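Local coordinates for protein sulfate transporter 4.1, chloroplastic (PDB 7LHV) that cotransports sulfate with protons across the membrane and may play a role in regulating sulfate assimilation, at residues A182-I187 with P335-I340; N161-I166 with E172-L177; V155-S160 with S214-V219; I345-G350 with G389-S394. One frame throughout, in Å; residues are numbered along the deposited sequence. Where two conformers were deposited one is given.

Three helices tie the four contacts together. Helix 173-194 serves interactions 1 and 2, helix 153-166 interactions 2 and 3, and helix 330-358 interactions 1 and 4, whose nearest atoms are about 5 Å apart. Interactions 1 and 2, centres 14 Å apart, meet where Thr336 OG1 lies 3.4 Å from Ala162 CB. Interactions 1 and 3, centres 16 Å apart, share an apolar seam in which Leu339 CD2 comes to 3.8 Å from Leu158 CD2. The bound sulfate belongs to interaction 4, whose nearest atoms lie about 6 Å from those of interaction 3; helix 153-166 also reaches it, through Ala153 N. The lipid S1P flanks segment 335-340 of interaction 1.

Interaction 1: A182-I187 with P335-I340; sequences ALLVGI and PTSALI. With S1P ((2S,3R,4E)-2-amino-3-hydroxyoctadec-4-en-1-yl dihydrogen phosphate), chain C.
Val185 and Ser337 bring two membrane helices of the SLC26 transporter fold together, their CA atoms 4.9 Å apart where helix 173-194 passes helix 330-358. The axes of the two segments approach to 8.7 Å, and their N-to-C directions differ by 55°. The contact has a small footprint, 189 Å² summed over both sides, and no hydrogen bond spans it.

Of the two Val185 methyls, CG2 makes the closer contacts. It rests 3.7 Å from the backbone O of Ser337 and also meets CG2 of Ile340 at 3.8 Å, the valine and isoleucine side chains crossing at about a right angle. The other methyl, Val185 CG1, stands 4.0 Å from the same Ile340 CG2, so both branches of the valine close on one methyl. Beside them Leu184 lays its CB against OG of Ser337.

That hydroxyl is committed to its own helix. With chi1 at -57°, Ser337 OG sits beside the backbone N and bonds to the carbonyl O of Leu333, one turn back, which satisfies a buried polar atom. Val185 also touches Asn376 of helix 365-381. The second helix is kinked here, the N atoms of Pro335 and Thr336 lacking bonds to the preceding turn. The same segment touches S1P, with Pro335 O 3.6 Å from C7 and Leu339 CD1 3.7 Å from C14 of its hydrocarbon chain.

Interaction 2: N161-I166 with E172-L177; sequences NALGGI and ELHIEL
Leu163 makes the apolar part of this contact together with Leu177 and Ile166. Its CD2 methyl lies 3.5 Å from CB of Leu177, the two side chains lying alongside and running in opposite senses. Ile166, one turn further on, adds a second aliphatic touch, its CG2 branch lying 3.7 Å from CD1 of Leu177. That branch is the one anti to the backbone N, while CG1 stands beside it (chi1 -64°).

These pairs close a helical hairpin. Helices 153-166 and 173-194 are consecutive membrane helices joined by a short connection, and the axes of the two segments run at 133° to each other with a closest approach of 10.2 Å. Ile166 and Leu177 both extend to Leu333 on helix 330-358, which places that helix along the same side of the hairpin.

The contacts with the imidazole are of another kind. Leu163 CD1 comes 3.4 Å from ND1 of His174, meeting the ring obliquely, and CB of the same leucine lies 3.6 Å from His174 CE1. No hydrogen bond crosses between the segments. NE2 of His174 instead makes a weak one to the carbonyl O of Ala167, just beyond the first helix. An alanine in place of Leu163 would probably open a gap beside Leu177 CB and take away the methyl lying against the imidazole, leaving the ring freer to turn. CD1 also touches the backbone O of His174, at 3.3 Å.

Interaction 3: V155-S160 with S214-V219; sequences VSLLVS and SASAIV
Leu157 carries this contact almost alone, facing Ser216 and Val219 where helix 153-166 passes helix 206-229 in the SLC26 transmembrane domain. In relatives of this fold the third membrane helix belongs to the core domain and the fifth to the gate domain, so the contact probably lies on the core-gate interface. It is slight, with 114 Å² buried in total, and the nearest CA atoms, those of Leu157 and Ser216, are 7.8 Å apart.

Along the first segment, Val155 and Ser156 find their partners away from helix 206-229. Val155 packs on Pro386, and the buried OG of Ser156 hydrogen-bonds to Tyr385 OH and to the carbonyl O of Val152. Leu157 comes next and points at the second helix. Its CG is anti to the backbone N (chi1 170°), which extends the side chain away from its own helix and presents both methyls to helix 206-229. CD2 reaches CB of Ser216 at 3.7 Å and OG of Ser216 at 3.8 Å. The other branch, CD1, stands at a looser 4.4 Å from Val219 CG1, one turn further along. Leu158 and Val159 then face Ile340 of helix 330-358, leaving the leucine before them to bridge to helix 206-229.

No hydrogen bond links the segments, although a serine lies in the interface. The side chain of Ser216 is about 8 Å from the bound S1P, and its hydroxyl is satisfied within its own helix: OG, standing beside the backbone N, hydrogen-bonds to the carbonyl O of Phe212.

Interaction 4: I345-G350 with G389-S394; sequences ILESVG and GSFSRS. With SO4 (sulfate ion), chain D.
Phe391 and Glu347 supply the largest buried areas of this contact, which lies beside the sulfate site of the SLC26 fold, where helix 391-399 begins one residue after the short strand 388-389. Across from it runs helix 330-358, with a wider pi-type turn at 345-348.

Glu347 reaches over with an extended chain. Its CG lies in the plane of the Phe391 ring, at the edge, and its OE1 comes 3.6 Å from Phe391 CE2 at that edge too. The carboxylate and ring planes are 77° apart. The ring was modelled in two conformers, so these ring contacts describe one of them. The same OE1 accepts a hydrogen bond of 2.7 Å from a water molecule, which also donates, weakly, to the carbonyl O of Gly389 at 3.3 Å. Were Glu347 an alanine, the water is likely to lose its stronger acceptor, and the ring edge the CG and carboxylate that lie against it in this conformer.

Ser348 contributes a plainer touch. Its OG, anti to the backbone N (chi1 166°), lies 3.6 Å from N of Gly389, without a hydrogen bond.

Phe391 also belongs to the binding site of sulfate, the ion this protein transports. Its backbone N donates to sulfate O2 at 2.7 Å with an N-H...O angle of 141°. The N-terminal end of helix 391-399 thus faces the anion, and its partial positive charge would probably stabilise it. Ala153 N, at the start of helix 153-166, gives another bond, and Ser392 OG donates to sulfate O1 at 2.9 Å.

Interaction 1: A182-I187 with P335-I340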
loop_
_atom_site.group_PDB
_atom_site.type_symbol
_atom_site.label_atom_id
_atom_site.label_comp_id
_atom_site.label_asym_id
_atom_site.label_seq_id
_atom_site.Cartn_x
_atom_site.Cartn_y
_atom_site.Cartn_z
ATOM N N ALA A 182 -15.164 -2.276 -22.399
ATOM C CA ALA A 182 -16.057 -3.216 -21.729
ATOM C C ALA A 182 -15.464 -4.617 -21.698
ATOM O O ALA A 182 -15.543 -5.310 -20.678
ATOM C CB ALA A 182 -17.421 -3.222 -22.414
ATOM N N LEU A 183 -14.866 -5.053 -22.810
ATOM C CA LEU A 183 -14.243 -6.377 -22.841
ATOM C C LEU A 183 -13.089 -6.474 -21.851
ATOM O O LEU A 183 -12.950 -7.478 -21.140
ATOM C CB LEU A 183 -13.756 -6.698 -24.251
ATOM C CG LEU A 183 -12.980 -8.006 -24.393
ATOM C CD1 LEU A 183 -13.878 -9.191 -24.109
ATOM C CD2 LEU A 183 -12.369 -8.114 -25.775
ATOM N N LEU A 184 -12.244 -5.443 -21.795
ATOM C CA LEU A 184 -11.125 -5.451 -20.860
ATOM C C LEU A 184 -11.613 -5.444 -19.418
ATOM O O LEU A 184 -11.052 -6.136 -18.562
ATOM C CB LEU A 184 -10.212 -4.256 -21.122
ATOM C CG LEU A 184 -9.506 -4.225 -22.476
ATOM C CD1 LEU A 184 -8.833 -2.886 -22.685
ATOM C CD2 LEU A 184 -8.505 -5.355 -22.583
ATOM N N VAL A 185 -12.659 -4.665 -19.131
ATOM C CA VAL A 185 -13.219 -4.640 -17.787
ATOM C C VAL A 185 -13.764 -6.010 -17.416
ATOM O O VAL A 185 -13.553 -6.496 -16.299
ATOM C CB VAL A 185 -14.299 -3.549 -17.677
ATOM C CG1 VAL A 185 -15.171 -3.786 -16.462
ATOM C CG2 VAL A 185 -13.657 -2.181 -17.606
ATOM N N GLY A 186 -14.466 -6.659 -18.345
ATOM C CA GLY A 186 -14.984 -7.987 -18.065
ATOM C C GLY A 186 -13.889 -9.003 -17.811
ATOM O O GLY A 186 -13.999 -9.833 -16.906
ATOM N N ILE A 187 -12.815 -8.949 -18.601
ATOM C CA ILE A 187 -11.703 -9.875 -18.401
ATOM C C ILE A 187 -11.043 -9.637 -17.048
ATOM O O ILE A 187 -10.745 -10.586 -16.311
ATOM C CB ILE A 187 -10.696 -9.764 -19.559
ATOM C CG1 ILE A 187 -11.168 -10.598 -20.749
ATOM C CG2 ILE A 187 -9.317 -10.211 -19.119
ATOM C CD1 ILE A 187 -10.393 -10.342 -22.014
ATOM N N PRO A 335 -5.235 1.364 -17.651
ATOM C CA PRO A 335 -5.444 2.219 -16.469
ATOM C C PRO A 335 -6.904 2.543 -16.204
ATOM O O PRO A 335 -7.294 2.681 -15.040
ATOM C CB PRO A 335 -4.624 3.477 -16.795
ATOM C CG PRO A 335 -4.418 3.439 -18.268
ATOM C CD PRO A 335 -4.307 1.992 -18.604
ATOM N N THR A 336 -7.722 2.683 -17.250
ATOM C CA THR A 336 -9.153 2.890 -17.040
ATOM C C THR A 336 -9.860 1.579 -16.714
ATOM O O THR A 336 -10.683 1.526 -15.794
ATOM C CB THR A 336 -9.777 3.545 -18.271
ATOM O OG1 THR A 336 -9.178 4.828 -18.482
ATOM C CG2 THR A 336 -11.266 3.727 -18.067
ATOM N N SER A 337 -9.525 0.505 -17.438
ATOM C CA SER A 337 -10.171 -0.786 -17.216
ATOM C C SER A 337 -10.009 -1.249 -15.776
ATOM O O SER A 337 -10.930 -1.834 -15.198
ATOM C CB SER A 337 -9.603 -1.833 -18.170
ATOM O OG SER A 337 -9.747 -1.426 -19.514
ATOM N N ALA A 338 -8.834 -1.022 -15.189
ATOM C CA ALA A 338 -8.654 -1.319 -13.775
ATOM C C ALA A 338 -9.543 -0.430 -12.918
ATOM O O ALA A 338 -10.275 -0.919 -12.048
ATOM C CB ALA A 338 -7.186 -1.154 -13.388
ATOM N N LEU A 339 -9.524 0.878 -13.183
ATOM C CA LEU A 339 -10.274 1.823 -12.361
ATOM C C LEU A 339 -11.751 1.463 -12.324
ATOM O O LEU A 339 -12.337 1.302 -11.244
ATOM C CB LEU A 339 -10.077 3.241 -12.892
ATOM C CG LEU A 339 -10.913 4.356 -12.274
ATOM C CD1 LEU A 339 -10.713 4.416 -10.773
ATOM C CD2 LEU A 339 -10.554 5.682 -12.915
ATOM N N ILE A 340 -12.363 1.291 -13.497
ATOM C CA ILE A 340 -13.758 0.866 -13.555
ATOM C C ILE A 340 -13.943 -0.432 -12.788
ATOM O O ILE A 340 -14.875 -0.567 -11.985
ATOM C CB ILE A 340 -14.216 0.731 -15.019
ATOM C CG1 ILE A 340 -14.398 2.109 -15.653
ATOM C CG2 ILE A 340 -15.500 -0.069 -15.102
ATOM C CD1 ILE A 340 -14.580 2.065 -17.147
HETATM C C1 S1P C . -2.419 9.255 -13.766
HETATM O O1 S1P C . -2.472 10.137 -14.899
HETATM C C2 S1P C . -2.509 7.841 -14.295
HETATM N N2 S1P C . -3.043 7.783 -15.662
HETATM C C3 S1P C . -3.269 6.911 -13.337
HETATM O O3 S1P C . -2.429 5.772 -13.197
HETATM C C4 S1P C . -4.622 6.511 -13.841
HETATM C C5 S1P C . -5.489 5.742 -13.204
HETATM C C6 S1P C . -5.414 5.078 -11.868
HETATM C C7 S1P C . -5.880 3.619 -11.850
HETATM C C8 S1P C . -6.092 3.066 -10.451
HETATM C C9 S1P C . -6.657 1.661 -10.394
HETATM C C10 S1P C . -6.987 1.184 -8.991
HETATM C C11 S1P C . -8.465 1.077 -8.678
HETATM C C12 S1P C . -8.852 1.694 -7.357
HETATM C C13 S1P C . -10.317 1.988 -7.194
HETATM C C14 S1P C . -10.640 3.460 -7.221
HETATM C C15 S1P C . -11.539 3.948 -6.108
HETATM C C16 S1P C . -11.816 5.437 -6.123
HETATM C C17 S1P C . -11.327 6.229 -4.933
HETATM P P22 S1P C . -2.048 11.625 -14.604
HETATM O O23 S1P C . -3.074 12.543 -15.274
HETATM O O24 S1P C . -2.130 11.763 -13.103
HETATM O O25 S1P C . -0.675 11.837 -15.094
#

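Interaction 2: N161-I166 with E172-L177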
loop_
_atom_site.group_PDB
_atom_site.type_symbol
_atom_site.label_atom_id
_atom_site.label_comp_id
_atom_site.label_asym_id
_atom_site.label_seq_id
_atom_site.Cartn_x
_atom_site.Cartn_y
_atom_site.Cartn_z
ATOM N N ASN A 161 -14.251 10.015 -19.974
ATOM C CA ASN A 161 -12.931 10.561 -19.685
ATOM C C ASN A 161 -11.861 9.863 -20.517
ATOM O O ASN A 161 -11.049 10.516 -21.185
ATOM C CB ASN A 161 -12.637 10.428 -18.193
ATOM C CG ASN A 161 -11.438 11.232 -17.761
ATOM O OD1 ASN A 161 -10.510 10.704 -17.151
ATOM N ND2 ASN A 161 -11.449 12.519 -18.073
ATOM N N ALA A 162 -11.873 8.529 -20.515
ATOM C CA ALA A 162 -10.872 7.780 -21.271
ATOM C C ALA A 162 -10.995 8.036 -22.770
ATOM O O ALA A 162 -9.994 8.295 -23.454
ATOM C CB ALA A 162 -10.995 6.287 -20.966
ATOM N N LEU A 163 -12.219 7.982 -23.301
ATOM C CA LEU A 163 -12.397 8.158 -24.739
ATOM C C LEU A 163 -11.960 9.547 -25.182
ATOM O O LEU A 163 -11.263 9.691 -26.192
ATOM C CB LEU A 163 -13.850 7.913 -25.139
ATOM C CG LEU A 163 -14.441 6.533 -24.861
ATOM C CD1 LEU A 163 -15.640 6.282 -25.761
ATOM C CD2 LEU A 163 -13.398 5.441 -25.001
ATOM N N GLY A 164 -12.356 10.582 -24.439
ATOM C CA GLY A 164 -11.926 11.927 -24.775
ATOM C C GLY A 164 -10.430 12.109 -24.654
ATOM O O GLY A 164 -9.830 12.865 -25.422
ATOM N N GLY A 165 -9.805 11.428 -23.691
ATOM C CA GLY A 165 -8.356 11.432 -23.634
ATOM C C GLY A 165 -7.702 10.732 -24.804
ATOM O O GLY A 165 -6.542 11.021 -25.115
ATOM N N ILE A 166 -8.418 9.822 -25.463
ATOM C CA ILE A 166 -7.862 9.138 -26.627
ATOM C C ILE A 166 -8.393 9.742 -27.925
ATOM O O ILE A 166 -7.620 10.257 -28.740
ATOM C CB ILE A 166 -8.145 7.628 -26.571
ATOM C CG1 ILE A 166 -7.439 7.007 -25.366
ATOM C CG2 ILE A 166 -7.694 6.958 -27.854
ATOM C CD1 ILE A 166 -7.680 5.530 -25.224
ATOM N N GLU A 172 -16.687 7.309 -34.326
ATOM C CA GLU A 172 -16.616 5.921 -34.758
ATOM C C GLU A 172 -15.559 5.137 -34.004
ATOM O O GLU A 172 -15.780 3.969 -33.674
ATOM C CB GLU A 172 -16.335 5.846 -36.266
ATOM C CG GLU A 172 -16.286 4.433 -36.818
ATOM C CD GLU A 172 -17.624 3.724 -36.724
ATOM O OE1 GLU A 172 -18.666 4.413 -36.707
ATOM O OE2 GLU A 172 -17.634 2.476 -36.665
ATOM N N LEU A 173 -14.408 5.751 -33.729
ATOM C CA LEU A 173 -13.437 5.131 -32.838
ATOM C C LEU A 173 -13.928 5.132 -31.398
ATOM O O LEU A 173 -13.508 4.285 -30.605
ATOM C CB LEU A 173 -12.091 5.847 -32.947
ATOM C CG LEU A 173 -10.902 5.170 -32.264
ATOM C CD1 LEU A 173 -10.668 3.790 -32.849
ATOM C CD2 LEU A 173 -9.658 6.028 -32.386
ATOM N N HIS A 174 -14.817 6.065 -31.045
ATOM C CA HIS A 174 -15.383 6.082 -29.700
ATOM C C HIS A 174 -16.135 4.793 -29.400
ATOM O O HIS A 174 -16.000 4.223 -28.312
ATOM C CB HIS A 174 -16.321 7.276 -29.534
ATOM C CG HIS A 174 -15.637 8.536 -29.111
ATOM N ND1 HIS A 174 -15.725 9.032 -27.828
ATOM C CD2 HIS A 174 -14.868 9.410 -29.800
ATOM C CE1 HIS A 174 -15.032 10.153 -27.744
ATOM N NE2 HIS A 174 -14.502 10.405 -28.927
ATOM N N ILE A 175 -16.932 4.321 -30.357
ATOM C CA ILE A 175 -17.742 3.125 -30.139
ATOM C C ILE A 175 -16.852 1.904 -29.943
ATOM O O ILE A 175 -17.039 1.117 -29.007
ATOM C CB ILE A 175 -18.718 2.932 -31.311
ATOM C CG1 ILE A 175 -19.779 4.032 -31.299
ATOM C CG2 ILE A 175 -19.343 1.555 -31.259
ATOM C CD1 ILE A 175 -20.443 4.247 -32.634
ATOM N N GLU A 176 -15.874 1.725 -30.835
ATOM C CA GLU A 176 -14.977 0.580 -30.726
ATOM C C GLU A 176 -14.157 0.647 -29.447
ATOM O O GLU A 176 -13.915 -0.377 -28.802
ATOM C CB GLU A 176 -14.064 0.505 -31.948
ATOM C CG GLU A 176 -14.801 0.313 -33.259
ATOM C CD GLU A 176 -13.859 0.205 -34.441
ATOM O OE1 GLU A 176 -12.631 0.249 -34.227
ATOM O OE2 GLU A 176 -14.348 0.071 -35.582
ATOM N N LEU A 177 -13.720 1.847 -29.065
ATOM C CA LEU A 177 -12.968 1.998 -27.826
ATOM C C LEU A 177 -13.822 1.656 -26.615
ATOM O O LEU A 177 -13.342 1.013 -25.677
ATOM C CB LEU A 177 -12.416 3.417 -27.719
ATOM C CG LEU A 177 -11.130 3.686 -28.498
ATOM C CD1 LEU A 177 -10.815 5.169 -28.500
ATOM C CD2 LEU A 177 -9.986 2.895 -27.903
#

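Interaction 3: V155-S160 with S214-V219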
loop_
_atom_site.group_PDB
_atom_site.type_symbol
_atom_site.label_atom_id
_atom_site.label_comp_id
_atom_site.label_asym_id
_atom_site.label_seq_id
_atom_site.Cartn_x
_atom_site.Cartn_y
_atom_site.Cartn_z
ATOM N N VAL A 155 -19.500 5.135 -14.093
ATOM C CA VAL A 155 -18.804 4.377 -15.126
ATOM C C VAL A 155 -18.914 5.085 -16.470
ATOM O O VAL A 155 -17.963 5.098 -17.257
ATOM C CB VAL A 155 -19.339 2.937 -15.187
ATOM C CG1 VAL A 155 -18.915 2.259 -16.468
ATOM C CG2 VAL A 155 -18.846 2.151 -13.990
ATOM N N SER A 156 -20.068 5.694 -16.749
ATOM C CA SER A 156 -20.208 6.476 -17.973
ATOM C C SER A 156 -19.256 7.665 -17.979
ATOM O O SER A 156 -18.654 7.982 -19.010
ATOM C CB SER A 156 -21.652 6.945 -18.137
ATOM O OG SER A 156 -22.524 5.847 -18.340
ATOM N N LEU A 157 -19.105 8.334 -16.834
ATOM C CA LEU A 157 -18.161 9.443 -16.747
ATOM C C LEU A 157 -16.730 8.979 -16.984
ATOM O O LEU A 157 -15.964 9.643 -17.689
ATOM C CB LEU A 157 -18.278 10.124 -15.386
ATOM C CG LEU A 157 -17.197 11.153 -15.069
ATOM C CD1 LEU A 157 -17.336 12.374 -15.956
ATOM C CD2 LEU A 157 -17.267 11.540 -13.607
ATOM N N LEU A 158 -16.347 7.844 -16.397
ATOM C CA LEU A 158 -14.991 7.333 -16.592
ATOM C C LEU A 158 -14.752 6.929 -18.043
ATOM O O LEU A 158 -13.674 7.178 -18.598
ATOM C CB LEU A 158 -14.736 6.153 -15.659
ATOM C CG LEU A 158 -14.838 6.462 -14.168
ATOM C CD1 LEU A 158 -14.664 5.197 -13.352
ATOM C CD2 LEU A 158 -13.817 7.503 -13.774
ATOM N N VAL A 159 -15.745 6.294 -18.668
ATOM C CA VAL A 159 -15.634 5.922 -20.074
ATOM C C VAL A 159 -15.471 7.163 -20.936
ATOM O O VAL A 159 -14.630 7.203 -21.841
ATOM C CB VAL A 159 -16.857 5.091 -20.501
ATOM C CG1 VAL A 159 -16.974 5.053 -22.008
ATOM C CG2 VAL A 159 -16.761 3.687 -19.938
ATOM N N SER A 160 -16.270 8.198 -20.667
ATOM C CA SER A 160 -16.135 9.445 -21.409
ATOM C C SER A 160 -14.758 10.056 -21.206
ATOM O O SER A 160 -14.151 10.562 -22.156
ATOM C CB SER A 160 -17.221 10.429 -20.978
ATOM O OG SER A 160 -16.975 11.715 -21.517
ATOM N N SER A 214 -18.876 12.347 -4.889
ATOM C CA SER A 214 -19.489 13.672 -4.854
ATOM C C SER A 214 -18.849 14.608 -5.875
ATOM O O SER A 214 -19.550 15.339 -6.593
ATOM C CB SER A 214 -19.381 14.260 -3.450
ATOM O OG SER A 214 -19.921 13.376 -2.490
ATOM N N ALA A 215 -17.516 14.604 -5.951
ATOM C CA ALA A 215 -16.842 15.437 -6.941
ATOM C C ALA A 215 -17.209 15.012 -8.357
ATOM O O ALA A 215 -17.416 15.859 -9.233
ATOM C CB ALA A 215 -15.332 15.378 -6.734
ATOM N N SER A 216 -17.300 13.702 -8.598
ATOM C CA SER A 216 -17.708 13.219 -9.909
ATOM C C SER A 216 -19.125 13.660 -10.243
ATOM O O SER A 216 -19.421 13.987 -11.394
ATOM C CB SER A 216 -17.592 11.697 -9.969
ATOM O OG SER A 216 -16.237 11.292 -9.950
ATOM N N ALA A 217 -20.021 13.659 -9.255
ATOM C CA ALA A 217 -21.389 14.105 -9.497
ATOM C C ALA A 217 -21.431 15.579 -9.873
ATOM O O ALA A 217 -22.161 15.975 -10.792
ATOM C CB ALA A 217 -22.250 13.844 -8.266
ATOM N N ILE A 218 -20.655 16.409 -9.175
ATOM C CA ILE A 218 -20.611 17.829 -9.522
ATOM C C ILE A 218 -20.046 18.020 -10.926
ATOM O O ILE A 218 -20.550 18.834 -11.710
ATOM C CB ILE A 218 -19.812 18.620 -8.471
ATOM C CG1 ILE A 218 -20.576 18.661 -7.150
ATOM C CG2 ILE A 218 -19.547 20.031 -8.953
ATOM C CD1 ILE A 218 -19.789 19.258 -6.016
ATOM N N VAL A 219 -18.995 17.272 -11.265
ATOM C CA VAL A 219 -18.408 17.368 -12.601
ATOM C C VAL A 219 -19.417 16.945 -13.662
ATOM O O VAL A 219 -19.521 17.570 -14.722
ATOM C CB VAL A 219 -17.117 16.532 -12.676
ATOM C CG1 VAL A 219 -16.705 16.313 -14.120
ATOM C CG2 VAL A 219 -16.005 17.218 -11.910
#

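Interaction 4: I345-G350 with G389-S394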
loop_
_atom_site.group_PDB
_atom_site.type_symbol
_atom_site.label_atom_id
_atom_site.label_comp_id
_atom_site.label_asym_id
_atom_site.label_seq_id
_atom_site.Cartn_x
_atom_site.Cartn_y
_atom_site.Cartn_z
ATOM N N ILE A 345 -15.656 -3.530 -7.725
ATOM C CA ILE A 345 -15.282 -4.199 -6.486
ATOM C C ILE A 345 -15.813 -3.429 -5.286
ATOM O O ILE A 345 -16.236 -4.022 -4.286
ATOM C CB ILE A 345 -13.758 -4.389 -6.419
ATOM C CG1 ILE A 345 -13.296 -5.341 -7.519
ATOM C CG2 ILE A 345 -13.340 -4.920 -5.064
ATOM C CD1 ILE A 345 -11.803 -5.411 -7.668
ATOM N N LEU A 346 -15.820 -2.101 -5.369
ATOM C CA LEU A 346 -16.121 -1.289 -4.197
ATOM C C LEU A 346 -17.599 -0.946 -4.082
ATOM O O LEU A 346 -18.138 -0.919 -2.971
ATOM C CB LEU A 346 -15.289 -0.006 -4.227
ATOM C CG LEU A 346 -13.790 -0.189 -4.000
ATOM C CD1 LEU A 346 -13.062 1.127 -4.188
ATOM C CD2 LEU A 346 -13.518 -0.759 -2.623
ATOM N N GLU A 347 -18.269 -0.683 -5.202
ATOM C CA GLU A 347 -19.656 -0.234 -5.181
ATOM C C GLU A 347 -20.642 -1.352 -5.501
ATOM O O GLU A 347 -21.533 -1.639 -4.697
ATOM C CB GLU A 347 -19.837 0.936 -6.153
ATOM C CG GLU A 347 -19.102 2.192 -5.733
ATOM C CD GLU A 347 -19.281 3.326 -6.719
ATOM O OE1 GLU A 347 -19.877 3.095 -7.791
ATOM O OE2 GLU A 347 -18.828 4.449 -6.419
ATOM N N SER A 348 -20.501 -1.990 -6.665
ATOM C CA SER A 348 -21.480 -2.989 -7.088
ATOM C C SER A 348 -21.518 -4.176 -6.134
ATOM O O SER A 348 -22.599 -4.654 -5.764
ATOM C CB SER A 348 -21.170 -3.456 -8.507
ATOM O OG SER A 348 -21.887 -4.636 -8.819
ATOM N N VAL A 349 -20.348 -4.666 -5.724
ATOM C CA VAL A 349 -20.306 -5.785 -4.790
ATOM C C VAL A 349 -20.869 -5.370 -3.438
ATOM O O VAL A 349 -21.539 -6.158 -2.762
ATOM C CB VAL A 349 -18.871 -6.326 -4.676
ATOM C CG1 VAL A 349 -18.773 -7.342 -3.560
ATOM C CG2 VAL A 349 -18.446 -6.949 -5.989
ATOM N N GLY A 350 -20.614 -4.129 -3.021
ATOM C CA GLY A 350 -21.198 -3.645 -1.782
ATOM C C GLY A 350 -22.712 -3.605 -1.829
ATOM O O GLY A 350 -23.383 -3.989 -0.867
ATOM N N GLY A 389 -23.449 -2.450 -11.265
ATOM C CA GLY A 389 -24.646 -2.285 -10.463
ATOM C C GLY A 389 -25.019 -0.825 -10.288
ATOM O O GLY A 389 -24.170 0.064 -10.266
ATOM N N SER A 390 -26.318 -0.581 -10.158
ATOM C CA SER A 390 -26.863 0.767 -10.066
ATOM C C SER A 390 -27.397 1.011 -8.664
ATOM O O SER A 390 -28.176 0.210 -8.146
ATOM C CB SER A 390 -27.979 0.972 -11.089
ATOM O OG SER A 390 -27.546 0.612 -12.385
ATOM N N PHE A 391 -26.969 2.119 -8.054
ATOM C CA PHE A 391 -27.476 2.484 -6.735
ATOM C C PHE A 391 -28.968 2.784 -6.782
ATOM O O PHE A 391 -29.711 2.416 -5.866
ATOM C CB PHE A 391 -26.718 3.693 -6.193
ATOM C CG PHE A 391 -25.361 3.368 -5.639
ATOM C CD1 PHE A 391 -25.206 3.009 -4.311
ATOM C CD2 PHE A 391 -24.237 3.446 -6.442
ATOM C CE1 PHE A 391 -23.957 2.717 -3.802
ATOM C CE2 PHE A 391 -22.988 3.157 -5.937
ATOM C CZ PHE A 391 -22.846 2.792 -4.617
ATOM N N SER A 392 -29.421 3.461 -7.838
ATOM C CA SER A 392 -30.820 3.863 -7.928
ATOM C C SER A 392 -31.707 2.707 -8.372
ATOM O O SER A 392 -32.746 2.436 -7.760
ATOM C CB SER A 392 -30.961 5.033 -8.901
ATOM O OG SER A 392 -30.108 6.105 -8.542
ATOM N N ARG A 393 -31.310 2.021 -9.443
ATOM C CA ARG A 393 -32.154 0.975 -10.007
ATOM C C ARG A 393 -32.228 -0.238 -9.088
ATOM O O ARG A 393 -33.286 -0.863 -8.971
ATOM C CB ARG A 393 -31.640 0.584 -11.389
ATOM C CG ARG A 393 -32.024 1.563 -12.481
ATOM C CD ARG A 393 -31.799 0.964 -13.848
ATOM N NE ARG A 393 -30.395 0.631 -14.048
ATOM C CZ ARG A 393 -29.479 1.482 -14.483
ATOM N NH1 ARG A 393 -29.786 2.731 -14.791
ATOM N NH2 ARG A 393 -28.221 1.073 -14.606
ATOM N N SER A 394 -31.120 -0.590 -8.431
ATOM C CA SER A 394 -31.157 -1.705 -7.489
ATOM C C SER A 394 -32.075 -1.397 -6.317
ATOM O O SER A 394 -32.827 -2.265 -5.866
ATOM C CB SER A 394 -29.754 -2.033 -6.992
ATOM O OG SER A 394 -28.881 -2.276 -8.077
HETATM S S SO4 D . -26.650 5.275 -10.488
HETATM O O1 SO4 D . -27.425 6.138 -9.605
HETATM O O2 SO4 D . -26.160 4.129 -9.734
HETATM O O3 SO4 D . -25.516 6.021 -11.017
HETATM O O4 SO4 D . -27.491 4.819 -11.590
HETATM O O HOH W 1 -21.341 1.456 -9.283
#